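Long-range contacts in haloacid delahogenase-like family hydrolase (Xanthomonas campestris pv. campestris, PDB 2PKE), which probably acts as a magnesium-dependent phosphatase of the haloacid dehalogenase-like hydrolase family: residues 187-192 with 203-208; 78-83 with 97-102; 109-114 with 145-150; 2-7 with 174-179. One frame throughout, in Å; residues are numbered along the deposited sequence. Where two conformers were deposited one is given.

Interaction 1 (187-192 with 203-208); sequences NSLRSD and GIYTPY. With MG (magnesium ion), chain C.
Asn187 meets the backbone of Thr206 at its base and magnesium at its tip. Its CA and CB sit against the Thr206 carbonyl, CA in a CA-H...O contact of 3.2 Å to Thr206 O. CG stands between the backbone N and the carbonyl carbon (chi1 68°), which lifts the amide away from the 203-208 segment. OD1 then binds the magnesium ion at 2.1 Å and also accepts from Thr23. ND2 donates to two waters; one is a ligand of the metal, the other bridges to Tyr208 N, 2.8 Å from that water, and donates to Asn187 O. The amide is thus fixed in rotation from both ends.

Leu189 CG lies over one face of the Tyr205 ring, 3.8 Å from the ring centroid, a CH-pi contact only 9° off the normal. Pro207 CD covers the opposite face, and Asn187 O lies at the ring edge. Ser188 caps the new helix, its OG accepting from Ser191 N, while Ser188 N donates to Asp192 OD2. Asp19 through OD2 and Asp21 through its backbone O complete the protein ligands of the magnesium. The contact belongs to the beta-alpha-beta unit 182-186, 189-198, 202-205 of a HAD-type Rossmann-like fold, with the metal at the strand ends.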
loop_
_atom_site.group_PDB
_atom_site.type_symbol
_atom_site.label_atom_id
_atom_site.label_comp_id
_atom_site.label_asym_id
_atom_site.label_seq_id
_atom_site.Cartn_x
_atom_site.Cartn_y
_atom_site.Cartn_z
ATOM N N ASN A 187 -1.817 -20.396 -1.307
ATOM C CA ASN A 187 -0.811 -21.289 -1.856
ATOM C C ASN A 187 0.440 -21.420 -1.029
ATOM O O ASN A 187 1.274 -22.250 -1.365
ATOM C CB ASN A 187 -0.413 -20.840 -3.255
ATOM C CG ASN A 187 0.345 -19.523 -3.270
ATOM O OD1 ASN A 187 -0.262 -18.460 -3.111
ATOM N ND2 ASN A 187 1.662 -19.576 -3.486
ATOM N N SER A 188 0.606 -20.572 -0.008
ATOM C CA SER A 188 1.802 -20.615 0.861
ATOM C C SER A 188 1.405 -21.066 2.272
ATOM O O SER A 188 0.649 -20.390 2.926
ATOM C CB SER A 188 2.446 -19.224 0.913
ATOM O OG SER A 188 3.458 -19.175 1.898
ATOM N N LEU A 189 1.836 -22.257 2.673
ATOM C CA LEU A 189 1.763 -22.725 4.053
ATOM C C LEU A 189 2.318 -21.673 5.033
ATOM O O LEU A 189 1.656 -21.324 5.982
ATOM C CB LEU A 189 2.556 -24.037 4.218
ATOM C CG LEU A 189 1.843 -25.405 4.128
ATOM C CD1 LEU A 189 2.718 -26.522 4.752
ATOM C CD2 LEU A 189 0.503 -25.386 4.781
ATOM N N ARG A 190 3.527 -21.184 4.789
ATOM C CA ARG A 190 4.175 -20.212 5.678
ATOM C C ARG A 190 3.368 -18.933 5.865
ATOM O O ARG A 190 3.249 -18.451 6.970
ATOM C CB ARG A 190 5.576 -19.838 5.139
ATOM C CG ARG A 190 6.682 -19.664 6.209
ATOM C CD ARG A 190 8.100 -19.563 5.571
ATOM N N SER A 191 2.831 -18.364 4.778
ATOM C CA SER A 191 2.135 -17.059 4.832
ATOM C C SER A 191 0.628 -17.104 4.923
ATOM O O SER A 191 0.007 -16.215 5.508
ATOM C CB SER A 191 2.486 -16.231 3.595
ATOM O OG SER A 191 3.782 -15.764 3.729
ATOM N N ASP A 192 0.009 -18.076 4.262
ATOM C CA ASP A 192 -1.417 -18.074 4.131
ATOM C C ASP A 192 -2.058 -18.930 5.228
ATOM O O ASP A 192 -3.008 -18.520 5.871
ATOM C CB ASP A 192 -1.828 -18.524 2.713
ATOM C CG ASP A 192 -1.306 -17.575 1.634
ATOM O OD1 ASP A 192 -1.372 -16.341 1.871
ATOM O OD2 ASP A 192 -0.833 -18.033 0.567
ATOM N N GLY A 203 -7.679 -23.455 7.586
ATOM C CA GLY A 203 -6.860 -23.262 6.423
ATOM C C GLY A 203 -7.220 -24.195 5.298
ATOM O O GLY A 203 -7.529 -25.363 5.509
ATOM N N ILE A 204 -7.147 -23.673 4.093
ATOM C CA ILE A 204 -7.110 -24.481 2.879
ATOM C C ILE A 204 -5.813 -24.145 2.103
ATOM O O ILE A 204 -5.558 -22.986 1.744
ATOM C CB ILE A 204 -8.318 -24.245 2.013
ATOM C CG1 ILE A 204 -9.582 -24.772 2.730
ATOM C CG2 ILE A 204 -8.142 -24.878 0.620
ATOM C CD1 ILE A 204 -10.886 -24.261 2.067
ATOM N N TYR A 205 -5.037 -25.184 1.866
ATOM C CA TYR A 205 -3.740 -25.136 1.223
ATOM C C TYR A 205 -3.811 -25.688 -0.187
ATOM O O TYR A 205 -4.045 -26.874 -0.378
ATOM C CB TYR A 205 -2.780 -25.956 2.008
ATOM C CG TYR A 205 -1.379 -26.056 1.433
ATOM C CD1 TYR A 205 -0.737 -24.933 0.940
ATOM C CD2 TYR A 205 -0.690 -27.267 1.430
ATOM C CE1 TYR A 205 0.560 -25.016 0.441
ATOM C CE2 TYR A 205 0.590 -27.376 0.931
ATOM C CZ TYR A 205 1.212 -26.248 0.432
ATOM O OH TYR A 205 2.503 -26.304 -0.051
ATOM N N THR A 206 -3.570 -24.809 -1.162
ATOM C CA THR A 206 -3.534 -25.150 -2.595
ATOM C C THR A 206 -2.217 -24.681 -3.206
ATOM O O THR A 206 -2.102 -23.541 -3.676
ATOM C CB THR A 206 -4.703 -24.531 -3.349
ATOM O OG1 THR A 206 -5.912 -25.052 -2.817
ATOM C CG2 THR A 206 -4.662 -24.882 -4.834
ATOM N N PRO A 207 -1.200 -25.553 -3.171
ATOM C CA PRO A 207 0.104 -25.136 -3.678
ATOM C C PRO A 207 0.090 -24.849 -5.195
ATOM O O PRO A 207 -0.676 -25.447 -5.930
ATOM C CB PRO A 207 1.010 -26.313 -3.299
ATOM C CG PRO A 207 0.116 -27.463 -3.174
ATOM C CD PRO A 207 -1.171 -26.920 -2.641
ATOM N N TYR A 208 0.913 -23.887 -5.625
ATOM C CA TYR A 208 0.994 -23.503 -7.018
ATOM C C TYR A 208 2.184 -24.226 -7.618
ATOM O O TYR A 208 3.287 -24.098 -7.101
ATOM C CB TYR A 208 1.192 -22.001 -7.127
ATOM C CG TYR A 208 1.099 -21.501 -8.550
ATOM C CD1 TYR A 208 -0.121 -21.502 -9.221
ATOM C CD2 TYR A 208 2.223 -21.031 -9.223
ATOM C CE1 TYR A 208 -0.226 -21.069 -10.515
ATOM C CE2 TYR A 208 2.125 -20.581 -10.528
ATOM C CZ TYR A 208 0.895 -20.610 -11.164
ATOM O OH TYR A 208 0.766 -20.152 -12.458
HETATM MG MG MG C . 0.172 -16.425 -3.038
HETATM O O HOH W 1 2.606 -22.487 -3.867
HETATM O O HOH W 2 2.042 -16.723 -3.873
HETATM O O HOH W 3 3.929 -23.578 0.886
HETATM O O HOH W 4 0.863 -16.895 -1.027
HETATM O O HOH W 5 0.264 -14.343 -2.537
#

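Interaction 2 (78-83 with 97-102); sequences SMIETA and QRIVEI
This is an apolar helix-helix contact between helix 72-86 and helix 93-107, away from the metal site, in a helical region consistent with the helical cap of HAD-like hydrolases. The two run nearly antiparallel: the axes of the two short segments lie 151° apart, N to C, and approach to 9.7 Å. No hydrogen bond links the two segments, and every side chain that touches is buried.

Ile99 is the centre of it, reaching toward helix 72-86 and meeting three residues there. Its two branches divide the work. CG2, anti to the backbone N, lies 3.7 Å from Met79 CB and also packs on Ile80 CG1. The longer branch leaves beside the backbone N (chi1 -68°) and carries CD1 to Ala83 CB, 3.8 Å away, one turn further along the opposing helix. Ile99 therefore fits among Met79, Ile80 and Ala83, on the face those residues present. Met79, a selenomethionine, gives only its CB to the closest of these contacts; its extended chain runs on past it. Beside Ile99, the end of Ile80 meets the next residue of the other helix, with CD1 3.9 Å from Val100 CG2.

On the far side of helix 72-86, Thr82 OG1 donates to Ser78 O within the helix, and that side packs on helix 57-68. Ile99 and Ile102 also touch Ile41 of helix 28-42, which covers another side of the pair. The second subunit closes over the Ile80 and Val100 side: Ile80 packs on Ile96 and Val100 on Phe68 of that subunit, and Glu81 forms a salt bridge with its Arg104.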
loop_
_atom_site.group_PDB
_atom_site.type_symbol
_atom_site.label_atom_id
_atom_site.label_comp_id
_atom_site.label_asym_id
_atom_site.label_seq_id
_atom_site.Cartn_x
_atom_site.Cartn_y
_atom_site.Cartn_z
ATOM N N SER A 78 16.390 -4.046 -5.868
ATOM C CA SER A 78 17.323 -5.086 -5.388
ATOM C C SER A 78 18.105 -5.716 -6.565
ATOM O O SER A 78 19.260 -6.045 -6.429
ATOM C CB SER A 78 16.578 -6.132 -4.601
ATOM O OG SER A 78 16.000 -5.580 -3.404
HETATM N N MSE A 79 17.461 -5.894 -7.713
HETATM C CA MSE A 79 18.135 -6.394 -8.917
HETATM C C MSE A 79 19.178 -5.431 -9.386
HETATM O O MSE A 79 20.188 -5.855 -9.872
HETATM C CB MSE A 79 17.155 -6.636 -10.063
HETATM C CG MSE A 79 16.302 -7.875 -9.882
HETATM SE SE MSE A 79 15.168 -8.133 -11.428
HETATM C CE MSE A 79 14.771 -9.996 -11.009
ATOM N N ILE A 80 18.923 -4.136 -9.321
ATOM C CA ILE A 80 19.896 -3.150 -9.814
ATOM C C ILE A 80 21.145 -3.272 -8.923
ATOM O O ILE A 80 22.308 -3.392 -9.401
ATOM C CB ILE A 80 19.325 -1.680 -9.845
ATOM C CG1 ILE A 80 18.331 -1.497 -11.022
ATOM C CG2 ILE A 80 20.481 -0.657 -9.947
ATOM C CD1 ILE A 80 17.260 -0.389 -10.838
ATOM N N GLU A 81 20.885 -3.267 -7.625
ATOM C CA GLU A 81 21.931 -3.333 -6.615
ATOM C C GLU A 81 22.746 -4.615 -6.756
ATOM O O GLU A 81 23.971 -4.605 -6.708
ATOM C CB GLU A 81 21.255 -3.192 -5.255
ATOM C CG GLU A 81 22.112 -2.708 -4.141
ATOM C CD GLU A 81 21.294 -1.999 -3.059
ATOM O OE1 GLU A 81 20.280 -2.567 -2.586
ATOM O OE2 GLU A 81 21.669 -0.865 -2.691
ATOM N N THR A 82 22.063 -5.726 -6.962
ATOM C CA THR A 82 22.730 -7.017 -7.176
ATOM C C THR A 82 23.608 -7.057 -8.433
ATOM O O THR A 82 24.725 -7.615 -8.406
ATOM C CB THR A 82 21.709 -8.137 -7.317
ATOM O OG1 THR A 82 20.810 -8.147 -6.196
ATOM C CG2 THR A 82 22.401 -9.480 -7.384
ATOM N N ALA A 83 23.102 -6.507 -9.550
ATOM C CA ALA A 83 23.872 -6.465 -10.828
ATOM C C ALA A 83 25.124 -5.633 -10.734
ATOM O O ALA A 83 26.176 -6.002 -11.297
ATOM C CB ALA A 83 23.004 -5.952 -11.971
ATOM N N GLN A 97 19.029 0.116 -17.401
ATOM C CA GLN A 97 17.812 0.503 -18.094
ATOM C C GLN A 97 16.933 -0.719 -18.329
ATOM O O GLN A 97 15.737 -0.711 -17.997
ATOM C CB GLN A 97 18.140 1.160 -19.437
ATOM C CG GLN A 97 16.925 1.683 -20.201
ATOM C CD GLN A 97 17.270 2.900 -21.011
ATOM O OE1 GLN A 97 18.116 2.841 -21.907
ATOM N NE2 GLN A 97 16.643 4.027 -20.689
ATOM N N ARG A 98 17.556 -1.766 -18.871
ATOM C CA ARG A 98 16.890 -3.048 -19.139
ATOM C C ARG A 98 16.360 -3.748 -17.888
ATOM O O ARG A 98 15.320 -4.376 -17.914
ATOM C CB ARG A 98 17.817 -3.976 -19.954
ATOM C CG ARG A 98 17.740 -3.700 -21.413
ATOM C CD ARG A 98 18.951 -4.086 -22.183
ATOM N NE ARG A 98 19.542 -5.381 -21.857
ATOM C CZ ARG A 98 19.400 -6.504 -22.558
ATOM N NH1 ARG A 98 18.607 -6.566 -23.619
ATOM N NH2 ARG A 98 20.051 -7.597 -22.180
ATOM N N ILE A 99 17.058 -3.622 -16.777
ATOM C CA ILE A 99 16.551 -4.129 -15.505
ATOM C C ILE A 99 15.328 -3.307 -15.075
ATOM O O ILE A 99 14.316 -3.881 -14.634
ATOM C CB ILE A 99 17.611 -4.088 -14.438
ATOM C CG1 ILE A 99 18.727 -5.103 -14.775
ATOM C CG2 ILE A 99 17.006 -4.371 -13.047
ATOM C CD1 ILE A 99 19.897 -5.013 -13.875
ATOM N N VAL A 100 15.387 -1.980 -15.195
ATOM C CA VAL A 100 14.203 -1.178 -14.858
ATOM C C VAL A 100 13.000 -1.636 -15.700
ATOM O O VAL A 100 11.893 -1.705 -15.184
ATOM C CB VAL A 100 14.424 0.341 -15.039
ATOM C CG1 VAL A 100 13.067 1.125 -14.889
ATOM C CG2 VAL A 100 15.531 0.844 -14.078
ATOM N N GLU A 101 13.204 -1.940 -16.977
ATOM C CA GLU A 101 12.110 -2.415 -17.852
ATOM C C GLU A 101 11.544 -3.740 -17.416
ATOM O O GLU A 101 10.341 -3.929 -17.477
ATOM C CB GLU A 101 12.526 -2.530 -19.306
ATOM C CG GLU A 101 12.954 -1.211 -19.925
ATOM C CD GLU A 101 11.805 -0.235 -20.157
ATOM O OE1 GLU A 101 10.626 -0.597 -19.916
ATOM O OE2 GLU A 101 12.104 0.901 -20.599
ATOM N N ILE A 102 12.390 -4.658 -16.969
ATOM C CA ILE A 102 11.898 -5.888 -16.365
ATOM C C ILE A 102 10.895 -5.554 -15.273
ATOM O O ILE A 102 9.829 -6.144 -15.157
ATOM C CB ILE A 102 13.022 -6.732 -15.721
ATOM C CG1 ILE A 102 14.035 -7.185 -16.764
ATOM C CG2 ILE A 102 12.412 -7.985 -15.058
ATOM C CD1 ILE A 102 15.181 -7.967 -16.162
#

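Interaction 3 (109-114 with 145-150); sequences HPVEVI and IEQSGL
Gln147 makes the direct polar link, its NE2 donating to His109 O at 3.1 Å with an N-H...O angle of 149°. The donor comes in from above the carbonyl plane, 35° out of it, and the bond is tilted from the glutamine amide plane too. CG lies beside the backbone N (chi1 -65°) and the chain beyond it is extended, which carries the amide from the last turn of helix 138-148 across to the loop.

Waters add to this link. One donates both to His109 O and to Gln147 OE1, at 2.9 Å from the latter, so the two halves of the amide serve one carbonyl, directly and through water. A second accepts from Val111 N at 2.7 Å, and weakly from Gln147 NE2.

The packing lies beside these bonds. Val111 crosses the glutamine side chain at about a right angle, CG2 lying 3.4 Å from Gln147 CD, while its CG1 rests on Ser148 CB. Val113 CG2 sits against Ser148 CB at 3.6 Å and reaches tip to tip toward Leu150, 3.9 Å from its CD1.

Bonds inside each segment shape the partners. His109 ND1 donates to Pro110 O at 2.8 Å, in the ring plane, while NE2 is hydrogen-bonded to Lys144 NZ and the ring stacks on Tyr30. Ser148 OG accepts from Leu150 N, making an ST turn, and donates to Ile145 O; Gly149 turns to positive phi. The side chains of His109 and metal-binding Asp21 are about 5 Å apart. Leading from helix 93-107 back to the sheet domain, with Glu112 and Ile114 backbone-bonded to Lys26 and Leu24, the loop is consistent with a HAD-like cap-to-core linker.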
loop_
_atom_site.group_PDB
_atom_site.type_symbol
_atom_site.label_atom_id
_atom_site.label_comp_id
_atom_site.label_asym_id
_atom_site.label_seq_id
_atom_site.Cartn_x
_atom_site.Cartn_y
_atom_site.Cartn_z
ATOM N N HIS A 109 2.116 -6.852 -15.210
ATOM C CA HIS A 109 2.078 -8.194 -15.789
ATOM C C HIS A 109 0.627 -8.563 -16.033
ATOM O O HIS A 109 -0.256 -8.140 -15.281
ATOM C CB HIS A 109 2.875 -9.275 -15.002
ATOM C CG HIS A 109 2.258 -9.745 -13.711
ATOM N ND1 HIS A 109 1.050 -10.416 -13.643
ATOM C CD2 HIS A 109 2.742 -9.715 -12.444
ATOM C CE1 HIS A 109 0.800 -10.734 -12.380
ATOM N NE2 HIS A 109 1.816 -10.327 -11.634
ATOM N N PRO A 110 0.382 -9.309 -17.124
ATOM C CA PRO A 110 -0.987 -9.767 -17.382
ATOM C C PRO A 110 -1.506 -10.534 -16.165
ATOM O O PRO A 110 -0.757 -11.312 -15.570
ATOM C CB PRO A 110 -0.846 -10.705 -18.601
ATOM C CG PRO A 110 0.594 -10.506 -19.146
ATOM C CD PRO A 110 1.389 -9.780 -18.108
ATOM N N VAL A 111 -2.765 -10.307 -15.797
ATOM C CA VAL A 111 -3.410 -11.034 -14.703
ATOM C C VAL A 111 -4.382 -12.058 -15.277
ATOM O O VAL A 111 -5.480 -11.744 -15.786
ATOM C CB VAL A 111 -4.124 -10.071 -13.712
ATOM C CG1 VAL A 111 -4.744 -10.839 -12.591
ATOM C CG2 VAL A 111 -3.129 -9.059 -13.165
ATOM N N GLU A 112 -3.965 -13.309 -15.196
ATOM C CA GLU A 112 -4.728 -14.411 -15.734
ATOM C C GLU A 112 -5.238 -15.245 -14.572
ATOM O O GLU A 112 -4.459 -15.888 -13.861
ATOM C CB GLU A 112 -3.834 -15.241 -16.637
ATOM C CG GLU A 112 -4.426 -16.604 -17.016
ATOM C CD GLU A 112 -3.486 -17.434 -17.890
ATOM O OE1 GLU A 112 -2.413 -16.910 -18.304
ATOM O OE2 GLU A 112 -3.832 -18.606 -18.153
ATOM N N VAL A 113 -6.552 -15.229 -14.392
ATOM C CA VAL A 113 -7.181 -15.980 -13.351
ATOM C C VAL A 113 -6.989 -17.484 -13.603
ATOM O O VAL A 113 -6.963 -17.951 -14.734
ATOM C CB VAL A 113 -8.670 -15.532 -13.164
ATOM C CG1 VAL A 113 -9.458 -16.445 -12.148
ATOM C CG2 VAL A 113 -8.698 -14.096 -12.727
ATOM N N ILE A 114 -6.790 -18.231 -12.531
ATOM C CA ILE A 114 -6.525 -19.665 -12.629
ATOM C C ILE A 114 -7.822 -20.415 -12.942
ATOM O O ILE A 114 -8.902 -20.019 -12.500
ATOM C CB ILE A 114 -5.857 -20.155 -11.317
ATOM C CG1 ILE A 114 -4.377 -19.744 -11.343
ATOM C CG2 ILE A 114 -6.092 -21.646 -11.127
ATOM C CD1 ILE A 114 -3.693 -19.727 -9.994
ATOM N N ILE A 145 -6.502 -7.189 -8.839
ATOM C CA ILE A 145 -7.908 -7.561 -8.668
ATOM C C ILE A 145 -8.798 -6.944 -9.765
ATOM O O ILE A 145 -9.712 -7.586 -10.233
ATOM C CB ILE A 145 -8.416 -7.329 -7.212
ATOM C CG1 ILE A 145 -9.847 -7.842 -7.042
ATOM C CG2 ILE A 145 -8.341 -5.878 -6.789
ATOM C CD1 ILE A 145 -9.988 -9.372 -7.233
ATOM N N GLU A 146 -8.530 -5.724 -10.188
ATOM C CA GLU A 146 -9.332 -5.095 -11.269
ATOM C C GLU A 146 -9.040 -5.758 -12.631
ATOM O O GLU A 146 -9.966 -6.141 -13.315
ATOM C CB GLU A 146 -9.135 -3.566 -11.249
ATOM C CG GLU A 146 -10.161 -2.690 -12.109
ATOM C CD GLU A 146 -11.676 -2.704 -11.641
ATOM O OE1 GLU A 146 -11.971 -2.714 -10.412
ATOM O OE2 GLU A 146 -12.572 -2.688 -12.530
ATOM N N GLN A 147 -7.770 -5.972 -12.978
ATOM C CA GLN A 147 -7.370 -6.672 -14.208
ATOM C C GLN A 147 -7.935 -8.082 -14.280
ATOM O O GLN A 147 -8.060 -8.633 -15.363
ATOM C CB GLN A 147 -5.828 -6.839 -14.315
ATOM C CG GLN A 147 -4.930 -5.578 -14.446
ATOM C CD GLN A 147 -3.395 -5.893 -14.370
ATOM O OE1 GLN A 147 -2.739 -5.690 -13.323
ATOM N NE2 GLN A 147 -2.836 -6.401 -15.483
ATOM N N SER A 148 -8.194 -8.693 -13.125
ATOM C CA SER A 148 -8.522 -10.115 -13.029
ATOM C C SER A 148 -9.905 -10.406 -13.518
ATOM O O SER A 148 -10.159 -11.510 -13.956
ATOM C CB SER A 148 -8.395 -10.671 -11.587
ATOM O OG SER A 148 -9.386 -10.134 -10.724
ATOM N N GLY A 149 -10.802 -9.432 -13.390
ATOM C CA GLY A 149 -12.231 -9.629 -13.597
ATOM C C GLY A 149 -12.998 -10.074 -12.368
ATOM O O GLY A 149 -14.225 -10.055 -12.359
ATOM N N LEU A 150 -12.291 -10.418 -11.288
ATOM C CA LEU A 150 -12.929 -10.887 -10.053
ATOM C C LEU A 150 -13.371 -9.786 -9.067
ATOM O O LEU A 150 -13.816 -10.109 -7.999
ATOM C CB LEU A 150 -11.963 -11.833 -9.295
ATOM C CG LEU A 150 -11.435 -13.089 -10.021
ATOM C CD1 LEU A 150 -10.343 -13.692 -9.207
ATOM C CD2 LEU A 150 -12.532 -14.120 -10.245
HETATM O O HOH W 6 -0.041 -6.790 -12.915
HETATM O O HOH W 7 -7.990 -11.978 -16.231
HETATM O O HOH W 8 -3.984 -8.626 -17.558
#

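Interaction 4 (2-7 with 174-179); sequences MTPIAQ and EFDLPA
Met2 N donates to Glu174 OE1 at 3.0 Å, meeting the oxygen nearly along its C-O bond. Ile5 N gives the second direct bond, to Phe175 O at 3.1 Å, tilted 22° from the carbonyl plane. Pro4 CA adds a CA-H...O contact to the same oxygen, and a water beside it accepts from Gln7 NE2 at 3.0 Å. Gln7 OE1 is hydrogen-bonded to Arg181 NH1.

Next to these bonds the Phe175 ring carries the packing. The selenomethionine Met2 runs side by side with it: CB sits over the face, 3.6 Å from the centroid in a CH-pi contact, and the chain bends at chi2 (-56°) so that SE stands obliquely, 4.3 Å from the centroid, a Met-aromatic contact. Ile5 approaches the ring obliquely, CG1 3.5 Å from Phe175 CD1. Further along, Leu177 CD1 presses on the amide of Gln7, 3.2 Å from its CD, and Pro4 leans on Asp176.

Asp176, with positive phi, is the C-prime residue of a Schellman motif that ends helix 165-175. The N-terminal residues thus lie along that helix end, Phe175 and Leu177 touching Leu15 of strand 15-18, while Ile5 and Phe175 reach strand 129-135.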
loop_
_atom_site.group_PDB
_atom_site.type_symbol
_atom_site.label_atom_id
_atom_site.label_comp_id
_atom_site.label_asym_id
_atom_site.label_seq_id
_atom_site.Cartn_x
_atom_site.Cartn_y
_atom_site.Cartn_z
HETATM N N MSE A 2 -11.762 -3.030 7.309
HETATM C CA MSE A 2 -12.850 -4.018 7.310
HETATM C C MSE A 2 -13.975 -3.600 8.286
HETATM O O MSE A 2 -13.718 -2.917 9.288
HETATM C CB MSE A 2 -12.295 -5.402 7.673
HETATM C CG MSE A 2 -11.160 -5.905 6.755
HETATM SE SE MSE A 2 -11.703 -5.952 4.839
HETATM C CE MSE A 2 -10.746 -4.368 4.113
ATOM N N THR A 3 -15.214 -3.985 7.979
ATOM C CA THR A 3 -16.350 -3.685 8.860
ATOM C C THR A 3 -17.058 -4.985 9.262
ATOM O O THR A 3 -17.023 -5.972 8.516
ATOM C CB THR A 3 -17.352 -2.684 8.216
ATOM O OG1 THR A 3 -17.739 -3.144 6.913
ATOM C CG2 THR A 3 -16.729 -1.288 8.094
ATOM N N PRO A 4 -17.686 -4.995 10.450
ATOM C CA PRO A 4 -18.190 -6.260 10.981
ATOM C C PRO A 4 -19.100 -7.037 10.023
ATOM O O PRO A 4 -20.005 -6.471 9.443
ATOM C CB PRO A 4 -18.928 -5.834 12.254
ATOM C CG PRO A 4 -18.234 -4.598 12.679
ATOM C CD PRO A 4 -17.954 -3.885 11.389
ATOM N N ILE A 5 -18.802 -8.327 9.874
ATOM C CA ILE A 5 -19.595 -9.284 9.127
ATOM C C ILE A 5 -20.929 -9.530 9.809
ATOM O O ILE A 5 -20.991 -9.644 11.021
ATOM C CB ILE A 5 -18.802 -10.646 9.010
ATOM C CG1 ILE A 5 -17.586 -10.444 8.101
ATOM C CG2 ILE A 5 -19.675 -11.805 8.512
ATOM C CD1 ILE A 5 -17.895 -9.719 6.767
ATOM N N ALA A 6 -21.989 -9.601 9.004
ATOM C CA ALA A 6 -23.298 -10.089 9.452
ATOM C C ALA A 6 -23.172 -11.600 9.524
ATOM O O ALA A 6 -22.939 -12.258 8.507
ATOM C CB ALA A 6 -24.396 -9.698 8.446
ATOM N N GLN A 7 -23.288 -12.157 10.716
ATOM C CA GLN A 7 -23.087 -13.597 10.865
ATOM C C GLN A 7 -24.393 -14.344 10.750
ATOM O O GLN A 7 -25.429 -13.879 11.231
ATOM C CB GLN A 7 -22.369 -13.907 12.173
ATOM C CG GLN A 7 -20.944 -13.314 12.167
ATOM C CD GLN A 7 -20.152 -13.675 13.393
ATOM O OE1 GLN A 7 -20.029 -14.861 13.731
ATOM N NE2 GLN A 7 -19.612 -12.657 14.088
ATOM N N GLU A 174 -11.423 -6.348 13.088
ATOM C CA GLU A 174 -12.219 -5.376 12.354
ATOM C C GLU A 174 -13.503 -5.937 11.785
ATOM O O GLU A 174 -14.468 -5.217 11.682
ATOM C CB GLU A 174 -11.405 -4.817 11.233
ATOM C CG GLU A 174 -10.278 -3.977 11.757
ATOM C CD GLU A 174 -9.391 -3.486 10.664
ATOM O OE1 GLU A 174 -9.789 -3.580 9.477
ATOM O OE2 GLU A 174 -8.289 -3.021 11.008
ATOM N N PHE A 175 -13.500 -7.205 11.395
ATOM C CA PHE A 175 -14.713 -7.906 11.007
ATOM C C PHE A 175 -15.510 -8.335 12.217
ATOM O O PHE A 175 -16.637 -8.817 12.061
ATOM C CB PHE A 175 -14.398 -9.181 10.237
ATOM C CG PHE A 175 -13.930 -8.955 8.833
ATOM C CD1 PHE A 175 -14.787 -8.395 7.891
ATOM C CD2 PHE A 175 -12.663 -9.361 8.440
ATOM C CE1 PHE A 175 -14.370 -8.199 6.589
ATOM C CE2 PHE A 175 -12.236 -9.171 7.140
ATOM C CZ PHE A 175 -13.097 -8.578 6.216
ATOM N N ASP A 176 -14.920 -8.209 13.405
ATOM C CA ASP A 176 -15.577 -8.520 14.669
ATOM C C ASP A 176 -15.892 -10.004 14.690
ATOM O O ASP A 176 -16.947 -10.424 15.109
ATOM C CB ASP A 176 -16.842 -7.676 14.836
ATOM C CG ASP A 176 -17.141 -7.317 16.282
ATOM O OD1 ASP A 176 -17.350 -8.209 17.128
ATOM O OD2 ASP A 176 -17.204 -6.113 16.572
ATOM N N LEU A 177 -14.922 -10.804 14.288
ATOM C CA LEU A 177 -15.152 -12.220 14.066
ATOM C C LEU A 177 -14.054 -12.967 14.795
ATOM O O LEU A 177 -12.909 -12.559 14.684
ATOM C CB LEU A 177 -15.066 -12.480 12.550
ATOM C CG LEU A 177 -15.660 -13.784 12.057
ATOM C CD1 LEU A 177 -17.170 -13.710 12.164
ATOM C CD2 LEU A 177 -15.172 -14.115 10.635
ATOM N N PRO A 178 -14.387 -14.030 15.548
ATOM C CA PRO A 178 -13.308 -14.805 16.150
ATOM C C PRO A 178 -12.705 -15.712 15.095
ATOM O O PRO A 178 -13.377 -16.032 14.110
ATOM C CB PRO A 178 -13.996 -15.610 17.220
ATOM C CG PRO A 178 -15.409 -15.683 16.819
ATOM C CD PRO A 178 -15.712 -14.609 15.863
ATOM N N ALA A 179 -11.447 -16.105 15.303
ATOM C CA ALA A 179 -10.718 -16.844 14.290
ATOM C C ALA A 179 -11.319 -18.199 13.979
ATOM O O ALA A 179 -11.191 -18.659 12.848
ATOM C CB ALA A 179 -9.241 -16.968 14.669
HETATM O O HOH W 9 -19.256 -9.796 13.222
#

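Interaction 2 is the buried one, an entirely apolar helix pair that also borders the second subunit, and it stands about 42 Å, centre to centre, from interaction 4 on the opposite side of the chain's centre. The others belong to the part of the chain that holds the parallel sheet. Interaction 1 is a surface contact at the strand ends, with metal and water chemistry; interaction 3, partly buried, combines one glutamine amide and bridging waters with valine packing. These two touch, Tyr208 CE1 meeting Ile114 CD1 at 3.8 Å. Interaction 4 combines backbone bonds with aromatic packing, joining segments whose nearest ends are 167 residues apart, whereas interaction 1 joins neighbouring elements of one beta-alpha-beta unit.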